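Local coordinates for protein ZmpA Glycopeptidase (Clostridium perfringens, PDB 6XSX) that cleaves glycosylated proteins as an M60-family metalloprotease, this chain being the catalytic module of a much longer multimodular protein, at residues F238-M243 against G258-N263; M253-G258 against G284-T289; T186-T191 against G269-D274. All blocks are in the same frame, centred on the assembly; numbering follows the deposited sequence.

In the fold
All three contacts belong to the M60 peptidase part of the chain and to one mixed beta sheet with the helices packed on it. Contact 1 is within the sheet: two parallel strands joined by backbone hydrogen bonds, almost wholly buried. Contact 2 lies one strand further out, where the edge strand, 254-256, meets the end of helix 277-286; it is only partly buried and depends on one asparagine amide and a small methyl contact. Contact 3 is buried again and purely apolar, valines of strand 186-190 against helix 267-272. Strand 240-244 joins contacts 1 and 3 as neighbour of 186-190, while contacts 1 and 2 share Gly258.

Contact 1 (F238-M243 against G258-N263); sequences FRYISM and GITGFN. With EDO (1,2-ethanediol), chain H.
Gly258 O sits over the centre of one face of the Tyr240 ring, 3.8 Å above its plane, while Thr260 OG1 and Ser242 OG lie at the edge of that ring, in plane. Phe262 repeats the theme at the other end of the pairing: Met243 O stands over one ring face and Ser242 CB meets the edge. With CG anti to its backbone N (chi1 -169°), Tyr240 reaches slantwise across to the neighbouring strand, and its OH meets Thr260 OG1 in a short hydrogen bond of 2.5 Å.

Beneath these side chains is a parallel two-strand ladder. Ile241 N gives to Gly258 O at 3.0 Å, Thr260 N to Ile241 O at 2.6 Å, Met243 N to Thr260 O at 2.8 Å, and Phe262 N to Met243 O at 3.1 Å. A water donating to both Arg239 O and Gly258 O continues the pairing where the strands begin. On the sheet face away from Tyr240, Ile241 and Ile259 lie side by side, CB to CG1 at 3.9 Å, and Met243 CG leans on Ile259 CG2.

Strand 240-244 has 186-190 as its other neighbour, and beyond 259-262 in the sheet lies the antiparallel strand 254-256; Tyr240 packs on Ile217 and Met283, and Thr260 on Glu282, of helices 206-224 and 277-286.

Contact 2 (M253-G258 against G284-T289); sequences MNAGNG and GHNFDT
Asn286 OD1 accepts a hydrogen bond from Gly258 N at 2.9 Å, and the same amide is held from its nitrogen as well: ND2 donates to Ile259 O and to Tyr240 OH, both in the adjoining strands. Asn286 closes helix 277-286, which carries an HExxH sequence made by His281, Glu282 and His285. This is consistent with the zinc-binding helix of M60 peptidases, although no metal is bound to these histidines here. The contact thus joins the end of the probable active-site helix to strand 254-256, at the edge of the sheet, and to the turn that follows it.

The bond to Gly258 is bent, 139° at the hydrogen, and it comes from above the amide plane, with the donor 67° out of it. The backbone of Gly256 to Gly258 curls round OD1, bringing Gly256 C to 3.1 Å from it. Asn257 N is also near, but its angle is too poor for a bond. Three successive positive phi values make this curl possible, and Gly256 adopts backbone angles that suit a residue without a side chain.

A few ångströms along the strand the contact turns apolar. Ala255 points its methyl at the helix, where CB lies 3.7 Å from His285 CB and 3.8 Å from Asn286 ND2. His285 has CG anti to its carbonyl carbon (chi1 -82°), a torsion that leads the imidazole past the methyl: CD2 is its nearest ring atom, 4.1 Å from Ala255 CB, and both ring nitrogens lie more than 5 Å from that methyl.

Contact 3 (T186-T191 against G269-D274); sequences TLVNVT and GALGVD. With EDO (1,2-ethanediol), chain H.
Leu271 CD2 fits against two valines of strand 186-190, 3.9 Å from Val190 CG2 and 4.2 Å from Val188 CG1. The two valines are turned differently. In Val188, CG1 is anti to the backbone N (chi1 171°), and that one methyl does all the touching, meeting Ala270 CB at 4.1 Å as well as the leucine. Val190 is rotated (chi1 -69°) with CG2 between its backbone N and carbonyl carbon, so it splits its contacts: CG2 goes to the leucine, and CG1 to Ala270 CB at 4.3 Å. In Leu271, CD1 continues the extended chain (chi2 172°), which leaves CD2, the other branch, to make the closer contacts with the valines.

No hydrogen bond crosses this interface; it is methyl against methyl. Just beyond it, helix 267-272 ends in a Schellman motif: Val273 has positive phi, and Asp274 N bonds back to Gly269 O at 2.8 Å. A 1,2-ethanediol, probably from the crystallisation liquor, donates a hydrogen bond from O1 to Asp274 O.

Strand 186-190 lies in the sheet between 179-182 and 240-244; Phe262 of strand 259-262 touches both Val190 and Ala270, while Tyr194, Trp198 and Tyr199 of helix 192-202 pack on Leu271.

Contact 1 (F238-M243 against G258-N263)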
loop_
_atom_site.group_PDB
_atom_site.type_symbol
_atom_site.label_atom_id
_atom_site.label_comp_id
_atom_site.label_asym_id
_atom_site.label_seq_id
_atom_site.Cartn_x
_atom_site.Cartn_y
_atom_site.Cartn_z
ATOM N N PHE A 238 -8.938 3.797 -14.182
ATOM C CA PHE A 238 -9.523 3.307 -12.945
ATOM C C PHE A 238 -9.723 4.463 -11.967
ATOM O O PHE A 238 -9.193 5.556 -12.155
ATOM C CB PHE A 238 -8.653 2.204 -12.331
ATOM C CG PHE A 238 -7.304 2.663 -11.830
ATOM C CD1 PHE A 238 -7.164 3.219 -10.565
ATOM C CD2 PHE A 238 -6.163 2.486 -12.601
ATOM C CE1 PHE A 238 -5.920 3.614 -10.092
ATOM C CE2 PHE A 238 -4.918 2.874 -12.133
ATOM C CZ PHE A 238 -4.800 3.443 -10.877
ATOM N N ARG A 239 -10.500 4.217 -10.912
ATOM C CA ARG A 239 -10.544 5.162 -9.810
ATOM C C ARG A 239 -10.428 4.382 -8.505
ATOM O O ARG A 239 -11.341 3.645 -8.140
ATOM C CB ARG A 239 -11.790 6.055 -9.854
ATOM C CG ARG A 239 -11.768 7.182 -8.829
ATOM C CD ARG A 239 -13.026 8.043 -8.820
ATOM N NE ARG A 239 -13.178 8.842 -10.036
ATOM C CZ ARG A 239 -12.529 9.979 -10.272
ATOM N NH1 ARG A 239 -11.675 10.449 -9.381
ATOM N NH2 ARG A 239 -12.728 10.642 -11.397
ATOM N N TYR A 240 -9.275 4.525 -7.835
ATOM C CA TYR A 240 -9.070 3.841 -6.567
ATOM C C TYR A 240 -10.000 4.493 -5.552
ATOM O O TYR A 240 -10.167 5.717 -5.575
ATOM C CB TYR A 240 -7.611 3.942 -6.104
ATOM C CG TYR A 240 -7.302 3.035 -4.937
ATOM C CD1 TYR A 240 -6.783 1.760 -5.131
ATOM C CD2 TYR A 240 -7.594 3.425 -3.642
ATOM C CE1 TYR A 240 -6.531 0.915 -4.057
ATOM C CE2 TYR A 240 -7.357 2.593 -2.562
ATOM C CZ TYR A 240 -6.816 1.336 -2.769
ATOM O OH TYR A 240 -6.586 0.521 -1.697
ATOM N N ILE A 241 -10.579 3.673 -4.665
ATOM C CA ILE A 241 -11.597 4.137 -3.731
ATOM C C ILE A 241 -11.179 3.810 -2.299
ATOM O O ILE A 241 -10.904 2.650 -1.983
ATOM C CB ILE A 241 -12.964 3.492 -4.051
ATOM C CG1 ILE A 241 -13.421 3.812 -5.478
ATOM C CG2 ILE A 241 -14.012 3.894 -3.010
ATOM C CD1 ILE A 241 -14.312 2.749 -6.089
ATOM N N SER A 242 -11.157 4.848 -1.450
ATOM C CA SER A 242 -11.161 4.702 0.000
ATOM C C SER A 242 -12.505 5.198 0.527
ATOM O O SER A 242 -12.896 6.330 0.256
ATOM C CB SER A 242 -10.024 5.463 0.642
ATOM O OG SER A 242 -8.819 5.252 -0.073
ATOM N N MET A 243 -13.228 4.346 1.254
ATOM C CA MET A 243 -14.561 4.728 1.694
ATOM C C MET A 243 -14.780 4.320 3.150
ATOM O O MET A 243 -14.163 3.379 3.651
ATOM C CB MET A 243 -15.645 4.089 0.816
ATOM C CG MET A 243 -15.643 2.577 0.865
ATOM S SD MET A 243 -17.178 1.819 0.264
ATOM C CE MET A 243 -16.921 1.873 -1.508
ATOM N N GLY A 258 -10.117 -2.857 -5.483
ATOM C CA GLY A 258 -9.615 -1.498 -5.604
ATOM C C GLY A 258 -10.289 -0.543 -4.623
ATOM O O GLY A 258 -10.432 0.643 -4.907
ATOM N N ILE A 259 -10.697 -1.075 -3.469
ATOM C CA ILE A 259 -11.340 -0.281 -2.435
ATOM C C ILE A 259 -10.580 -0.489 -1.126
ATOM O O ILE A 259 -10.337 -1.630 -0.733
ATOM C CB ILE A 259 -12.828 -0.682 -2.300
ATOM C CG1 ILE A 259 -13.626 -0.325 -3.560
ATOM C CG2 ILE A 259 -13.450 -0.082 -1.045
ATOM C CD1 ILE A 259 -14.869 -1.178 -3.793
ATOM N N THR A 260 -10.229 0.622 -0.461
ATOM C CA THR A 260 -9.835 0.597 0.941
ATOM C C THR A 260 -11.026 1.009 1.810
ATOM O O THR A 260 -11.645 2.049 1.588
ATOM C CB THR A 260 -8.649 1.532 1.222
ATOM O OG1 THR A 260 -7.473 0.964 0.644
ATOM C CG2 THR A 260 -8.441 1.788 2.702
ATOM N N GLY A 261 -11.355 0.171 2.792
ATOM C CA GLY A 261 -12.368 0.516 3.777
ATOM C C GLY A 261 -11.689 0.988 5.057
ATOM O O GLY A 261 -10.645 0.454 5.412
ATOM N N PHE A 262 -12.254 2.018 5.697
ATOM C CA PHE A 262 -11.767 2.517 6.974
ATOM C C PHE A 262 -12.986 2.801 7.849
ATOM O O PHE A 262 -14.066 3.084 7.335
ATOM C CB PHE A 262 -10.902 3.769 6.787
ATOM C CG PHE A 262 -11.555 4.854 5.964
ATOM C CD1 PHE A 262 -12.553 5.664 6.503
ATOM C CD2 PHE A 262 -11.201 5.045 4.634
ATOM C CE1 PHE A 262 -13.177 6.632 5.727
ATOM C CE2 PHE A 262 -11.804 6.035 3.867
ATOM C CZ PHE A 262 -12.804 6.817 4.408
ATOM N N ASN A 263 -12.802 2.736 9.170
ATOM C CA ASN A 263 -13.898 2.919 10.107
ATOM C C ASN A 263 -14.076 4.412 10.390
ATOM O O ASN A 263 -13.266 5.233 9.951
ATOM C CB ASN A 263 -13.666 2.097 11.383
ATOM C CG ASN A 263 -14.944 1.599 12.036
ATOM O OD1 ASN A 263 -16.046 2.092 11.770
ATOM N ND2 ASN A 263 -14.802 0.604 12.900
HETATM C C1 EDO H . -4.016 6.575 1.678
HETATM O O1 EDO H . -4.644 7.503 2.571
HETATM C C2 EDO H . -4.854 5.959 0.602
HETATM O O2 EDO H . -6.058 5.321 1.038
HETATM O O HOH W 1 -11.355 0.923 -7.467
#

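Contact 2 (M253-G258 against G284-T289)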
loop_
_atom_site.group_PDB
_atom_site.type_symbol
_atom_site.label_atom_id
_atom_site.label_comp_id
_atom_site.label_asym_id
_atom_site.label_seq_id
_atom_site.Cartn_x
_atom_site.Cartn_y
_atom_site.Cartn_z
ATOM N N MET A 253 -9.126 -2.152 9.355
ATOM C CA MET A 253 -9.505 -1.744 8.009
ATOM C C MET A 253 -9.597 -2.978 7.106
ATOM O O MET A 253 -9.386 -4.101 7.572
ATOM C CB MET A 253 -8.490 -0.744 7.443
ATOM C CG MET A 253 -8.490 0.586 8.177
ATOM S SD MET A 253 -7.091 1.640 7.735
ATOM C CE MET A 253 -6.900 2.584 9.246
ATOM N N ASN A 254 -9.939 -2.771 5.821
ATOM C CA ASN A 254 -9.995 -3.870 4.860
ATOM C C ASN A 254 -9.728 -3.399 3.425
ATOM O O ASN A 254 -9.548 -2.200 3.166
ATOM C CB ASN A 254 -11.284 -4.690 4.983
ATOM C CG ASN A 254 -12.503 -3.978 4.439
ATOM O OD1 ASN A 254 -12.426 -2.828 4.008
ATOM N ND2 ASN A 254 -13.634 -4.665 4.444
ATOM N N ALA A 255 -9.726 -4.383 2.506
ATOM C CA ALA A 255 -9.310 -4.192 1.123
ATOM C C ALA A 255 -9.952 -5.223 0.197
ATOM O O ALA A 255 -10.378 -6.287 0.633
ATOM C CB ALA A 255 -7.807 -4.251 1.032
ATOM N N GLY A 256 -9.967 -4.891 -1.099
ATOM C CA GLY A 256 -10.532 -5.698 -2.167
ATOM C C GLY A 256 -11.150 -4.814 -3.248
ATOM O O GLY A 256 -11.679 -3.744 -2.947
ATOM N N ASN A 257 -11.034 -5.249 -4.507
ATOM C CA ASN A 257 -11.770 -4.646 -5.609
ATOM C C ASN A 257 -11.371 -3.180 -5.809
ATOM O O ASN A 257 -12.178 -2.361 -6.254
ATOM C CB ASN A 257 -13.281 -4.844 -5.440
ATOM C CG ASN A 257 -13.676 -6.307 -5.432
ATOM O OD1 ASN A 257 -13.526 -6.995 -6.441
ATOM N ND2 ASN A 257 -14.136 -6.793 -4.292
ATOM N N GLY A 258 -10.117 -2.857 -5.483
ATOM C CA GLY A 258 -9.615 -1.498 -5.604
ATOM C C GLY A 258 -10.289 -0.543 -4.623
ATOM O O GLY A 258 -10.432 0.643 -4.907
ATOM N N GLY A 284 -1.831 -2.039 -0.493
ATOM C CA GLY A 284 -0.953 -3.153 -0.834
ATOM C C GLY A 284 -1.715 -4.409 -1.263
ATOM O O GLY A 284 -1.371 -5.025 -2.267
ATOM N N HIS A 285 -2.746 -4.781 -0.494
ATOM C CA HIS A 285 -3.578 -5.929 -0.823
ATOM C C HIS A 285 -4.198 -5.739 -2.203
ATOM O O HIS A 285 -4.370 -6.702 -2.933
ATOM C CB HIS A 285 -4.752 -6.073 0.155
ATOM C CG HIS A 285 -4.449 -6.746 1.449
ATOM N ND1 HIS A 285 -3.702 -7.909 1.526
ATOM C CD2 HIS A 285 -4.840 -6.450 2.710
ATOM C CE1 HIS A 285 -3.614 -8.283 2.790
ATOM N NE2 HIS A 285 -4.314 -7.403 3.540
ATOM N N ASN A 286 -4.570 -4.496 -2.531
ATOM C CA ASN A 286 -5.287 -4.216 -3.765
ATOM C C ASN A 286 -4.344 -4.274 -4.963
ATOM O O ASN A 286 -4.783 -4.517 -6.090
ATOM C CB ASN A 286 -6.049 -2.889 -3.690
ATOM C CG ASN A 286 -7.439 -3.059 -3.110
ATOM O OD1 ASN A 286 -8.190 -3.933 -3.539
ATOM N ND2 ASN A 286 -7.790 -2.227 -2.142
ATOM N N PHE A 287 -3.048 -4.055 -4.725
ATOM C CA PHE A 287 -2.129 -3.958 -5.853
ATOM C C PHE A 287 -1.493 -5.288 -6.279
ATOM O O PHE A 287 -0.709 -5.282 -7.225
ATOM C CB PHE A 287 -1.102 -2.837 -5.656
ATOM C CG PHE A 287 -1.549 -1.517 -6.229
ATOM C CD1 PHE A 287 -1.244 -1.172 -7.535
ATOM C CD2 PHE A 287 -2.309 -0.635 -5.475
ATOM C CE1 PHE A 287 -1.676 0.034 -8.074
ATOM C CE2 PHE A 287 -2.739 0.567 -6.012
ATOM C CZ PHE A 287 -2.413 0.905 -7.305
ATOM N N ASP A 288 -1.809 -6.422 -5.628
ATOM C CA ASP A 288 -1.279 -7.686 -6.140
ATOM C C ASP A 288 -2.163 -8.884 -5.800
ATOM O O ASP A 288 -2.405 -9.173 -4.629
ATOM C CB ASP A 288 0.177 -7.930 -5.733
ATOM C CG ASP A 288 0.890 -8.976 -6.579
ATOM O OD1 ASP A 288 0.325 -9.420 -7.606
ATOM O OD2 ASP A 288 2.021 -9.332 -6.214
ATOM N N THR A 289 -2.578 -9.610 -6.846
ATOM C CA THR A 289 -3.407 -10.796 -6.698
ATOM C C THR A 289 -2.751 -11.991 -7.382
ATOM O O THR A 289 -3.391 -13.026 -7.560
ATOM C CB THR A 289 -4.779 -10.626 -7.367
ATOM O OG1 THR A 289 -4.582 -10.311 -8.749
ATOM C CG2 THR A 289 -5.647 -9.595 -6.687
#

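Contact 3 (T186-T191 against G269-D274)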
loop_
_atom_site.group_PDB
_atom_site.type_symbol
_atom_site.label_atom_id
_atom_site.label_comp_id
_atom_site.label_asym_id
_atom_site.label_seq_id
_atom_site.Cartn_x
_atom_site.Cartn_y
_atom_site.Cartn_z
ATOM N N THR A 186 -8.383 8.889 -7.829
ATOM C CA THR A 186 -8.956 8.324 -6.614
ATOM C C THR A 186 -10.299 8.948 -6.256
ATOM O O THR A 186 -10.685 10.008 -6.775
ATOM C CB THR A 186 -8.024 8.440 -5.397
ATOM O OG1 THR A 186 -8.224 9.732 -4.821
ATOM C CG2 THR A 186 -6.558 8.214 -5.712
ATOM N N LEU A 187 -10.978 8.252 -5.335
ATOM C CA LEU A 187 -12.157 8.730 -4.629
ATOM C C LEU A 187 -11.934 8.542 -3.130
ATOM O O LEU A 187 -11.486 7.482 -2.677
ATOM C CB LEU A 187 -13.410 7.983 -5.113
ATOM C CG LEU A 187 -14.671 8.139 -4.252
ATOM C CD1 LEU A 187 -15.074 9.604 -4.109
ATOM C CD2 LEU A 187 -15.835 7.322 -4.808
ATOM N N VAL A 188 -12.201 9.609 -2.373
ATOM C CA VAL A 188 -12.264 9.534 -0.922
ATOM C C VAL A 188 -13.701 9.858 -0.508
ATOM O O VAL A 188 -14.191 10.959 -0.755
ATOM C CB VAL A 188 -11.250 10.493 -0.258
ATOM C CG1 VAL A 188 -11.453 10.593 1.247
ATOM C CG2 VAL A 188 -9.807 10.114 -0.574
ATOM N N ASN A 189 -14.350 8.880 0.137
ATOM C CA ASN A 189 -15.754 8.927 0.513
ATOM C C ASN A 189 -15.854 8.894 2.036
ATOM O O ASN A 189 -15.466 7.896 2.648
ATOM C CB ASN A 189 -16.501 7.744 -0.115
ATOM C CG ASN A 189 -17.898 7.536 0.434
ATOM O OD1 ASN A 189 -18.100 6.728 1.346
ATOM N ND2 ASN A 189 -18.862 8.254 -0.120
ATOM N N VAL A 190 -16.394 9.978 2.621
ATOM C CA VAL A 190 -16.566 10.144 4.060
ATOM C C VAL A 190 -17.929 10.793 4.309
ATOM O O VAL A 190 -18.681 11.022 3.363
ATOM C CB VAL A 190 -15.454 11.025 4.670
ATOM C CG1 VAL A 190 -14.087 10.353 4.669
ATOM C CG2 VAL A 190 -15.392 12.398 4.006
ATOM N N THR A 191 -18.244 11.101 5.580
ATOM C CA THR A 191 -19.468 11.835 5.887
ATOM C C THR A 191 -19.232 13.333 5.709
ATOM O O THR A 191 -18.115 13.819 5.890
ATOM C CB THR A 191 -19.979 11.610 7.321
ATOM O OG1 THR A 191 -19.074 12.165 8.280
ATOM C CG2 THR A 191 -20.282 10.165 7.654
ATOM N N GLY A 269 -7.872 10.448 8.909
ATOM C CA GLY A 269 -6.776 9.789 8.209
ATOM C C GLY A 269 -6.996 9.786 6.694
ATOM O O GLY A 269 -6.069 10.040 5.917
ATOM N N ALA A 270 -8.243 9.512 6.290
ATOM C CA ALA A 270 -8.622 9.437 4.889
ATOM C C ALA A 270 -8.473 10.808 4.224
ATOM O O ALA A 270 -7.887 10.911 3.145
ATOM C CB ALA A 270 -10.034 8.901 4.754
ATOM N N LEU A 271 -9.017 11.845 4.872
ATOM C CA LEU A 271 -9.026 13.195 4.330
ATOM C C LEU A 271 -7.614 13.773 4.322
ATOM O O LEU A 271 -7.254 14.528 3.419
ATOM C CB LEU A 271 -9.989 14.061 5.150
ATOM C CG LEU A 271 -11.475 13.752 4.940
ATOM C CD1 LEU A 271 -12.347 14.509 5.930
ATOM C CD2 LEU A 271 -11.904 14.067 3.511
ATOM N N GLY A 272 -6.828 13.405 5.335
ATOM C CA GLY A 272 -5.429 13.796 5.433
ATOM C C GLY A 272 -4.517 12.976 4.522
ATOM O O GLY A 272 -3.358 13.331 4.340
ATOM N N VAL A 273 -5.050 11.902 3.926
ATOM C CA VAL A 273 -4.268 11.016 3.073
ATOM C C VAL A 273 -3.091 10.441 3.866
ATOM O O VAL A 273 -1.934 10.492 3.444
ATOM C CB VAL A 273 -3.839 11.709 1.764
ATOM C CG1 VAL A 273 -3.288 10.708 0.764
ATOM C CG2 VAL A 273 -4.998 12.470 1.130
ATOM N N ASP A 274 -3.425 9.858 5.022
ATOM C CA ASP A 274 -2.510 9.115 5.874
ATOM C C ASP A 274 -1.792 8.055 5.044
ATOM O O ASP A 274 -2.448 7.296 4.340
ATOM C CB ASP A 274 -3.316 8.459 7.001
ATOM C CG ASP A 274 -2.485 7.735 8.049
ATOM O OD1 ASP A 274 -1.876 6.697 7.711
ATOM O OD2 ASP A 274 -2.473 8.200 9.199
HETATM C C1 EDO H . -4.016 6.575 1.678
HETATM O O1 EDO H . -4.644 7.503 2.571
HETATM C C2 EDO H . -4.854 5.959 0.602
HETATM O O2 EDO H . -6.058 5.321 1.038
#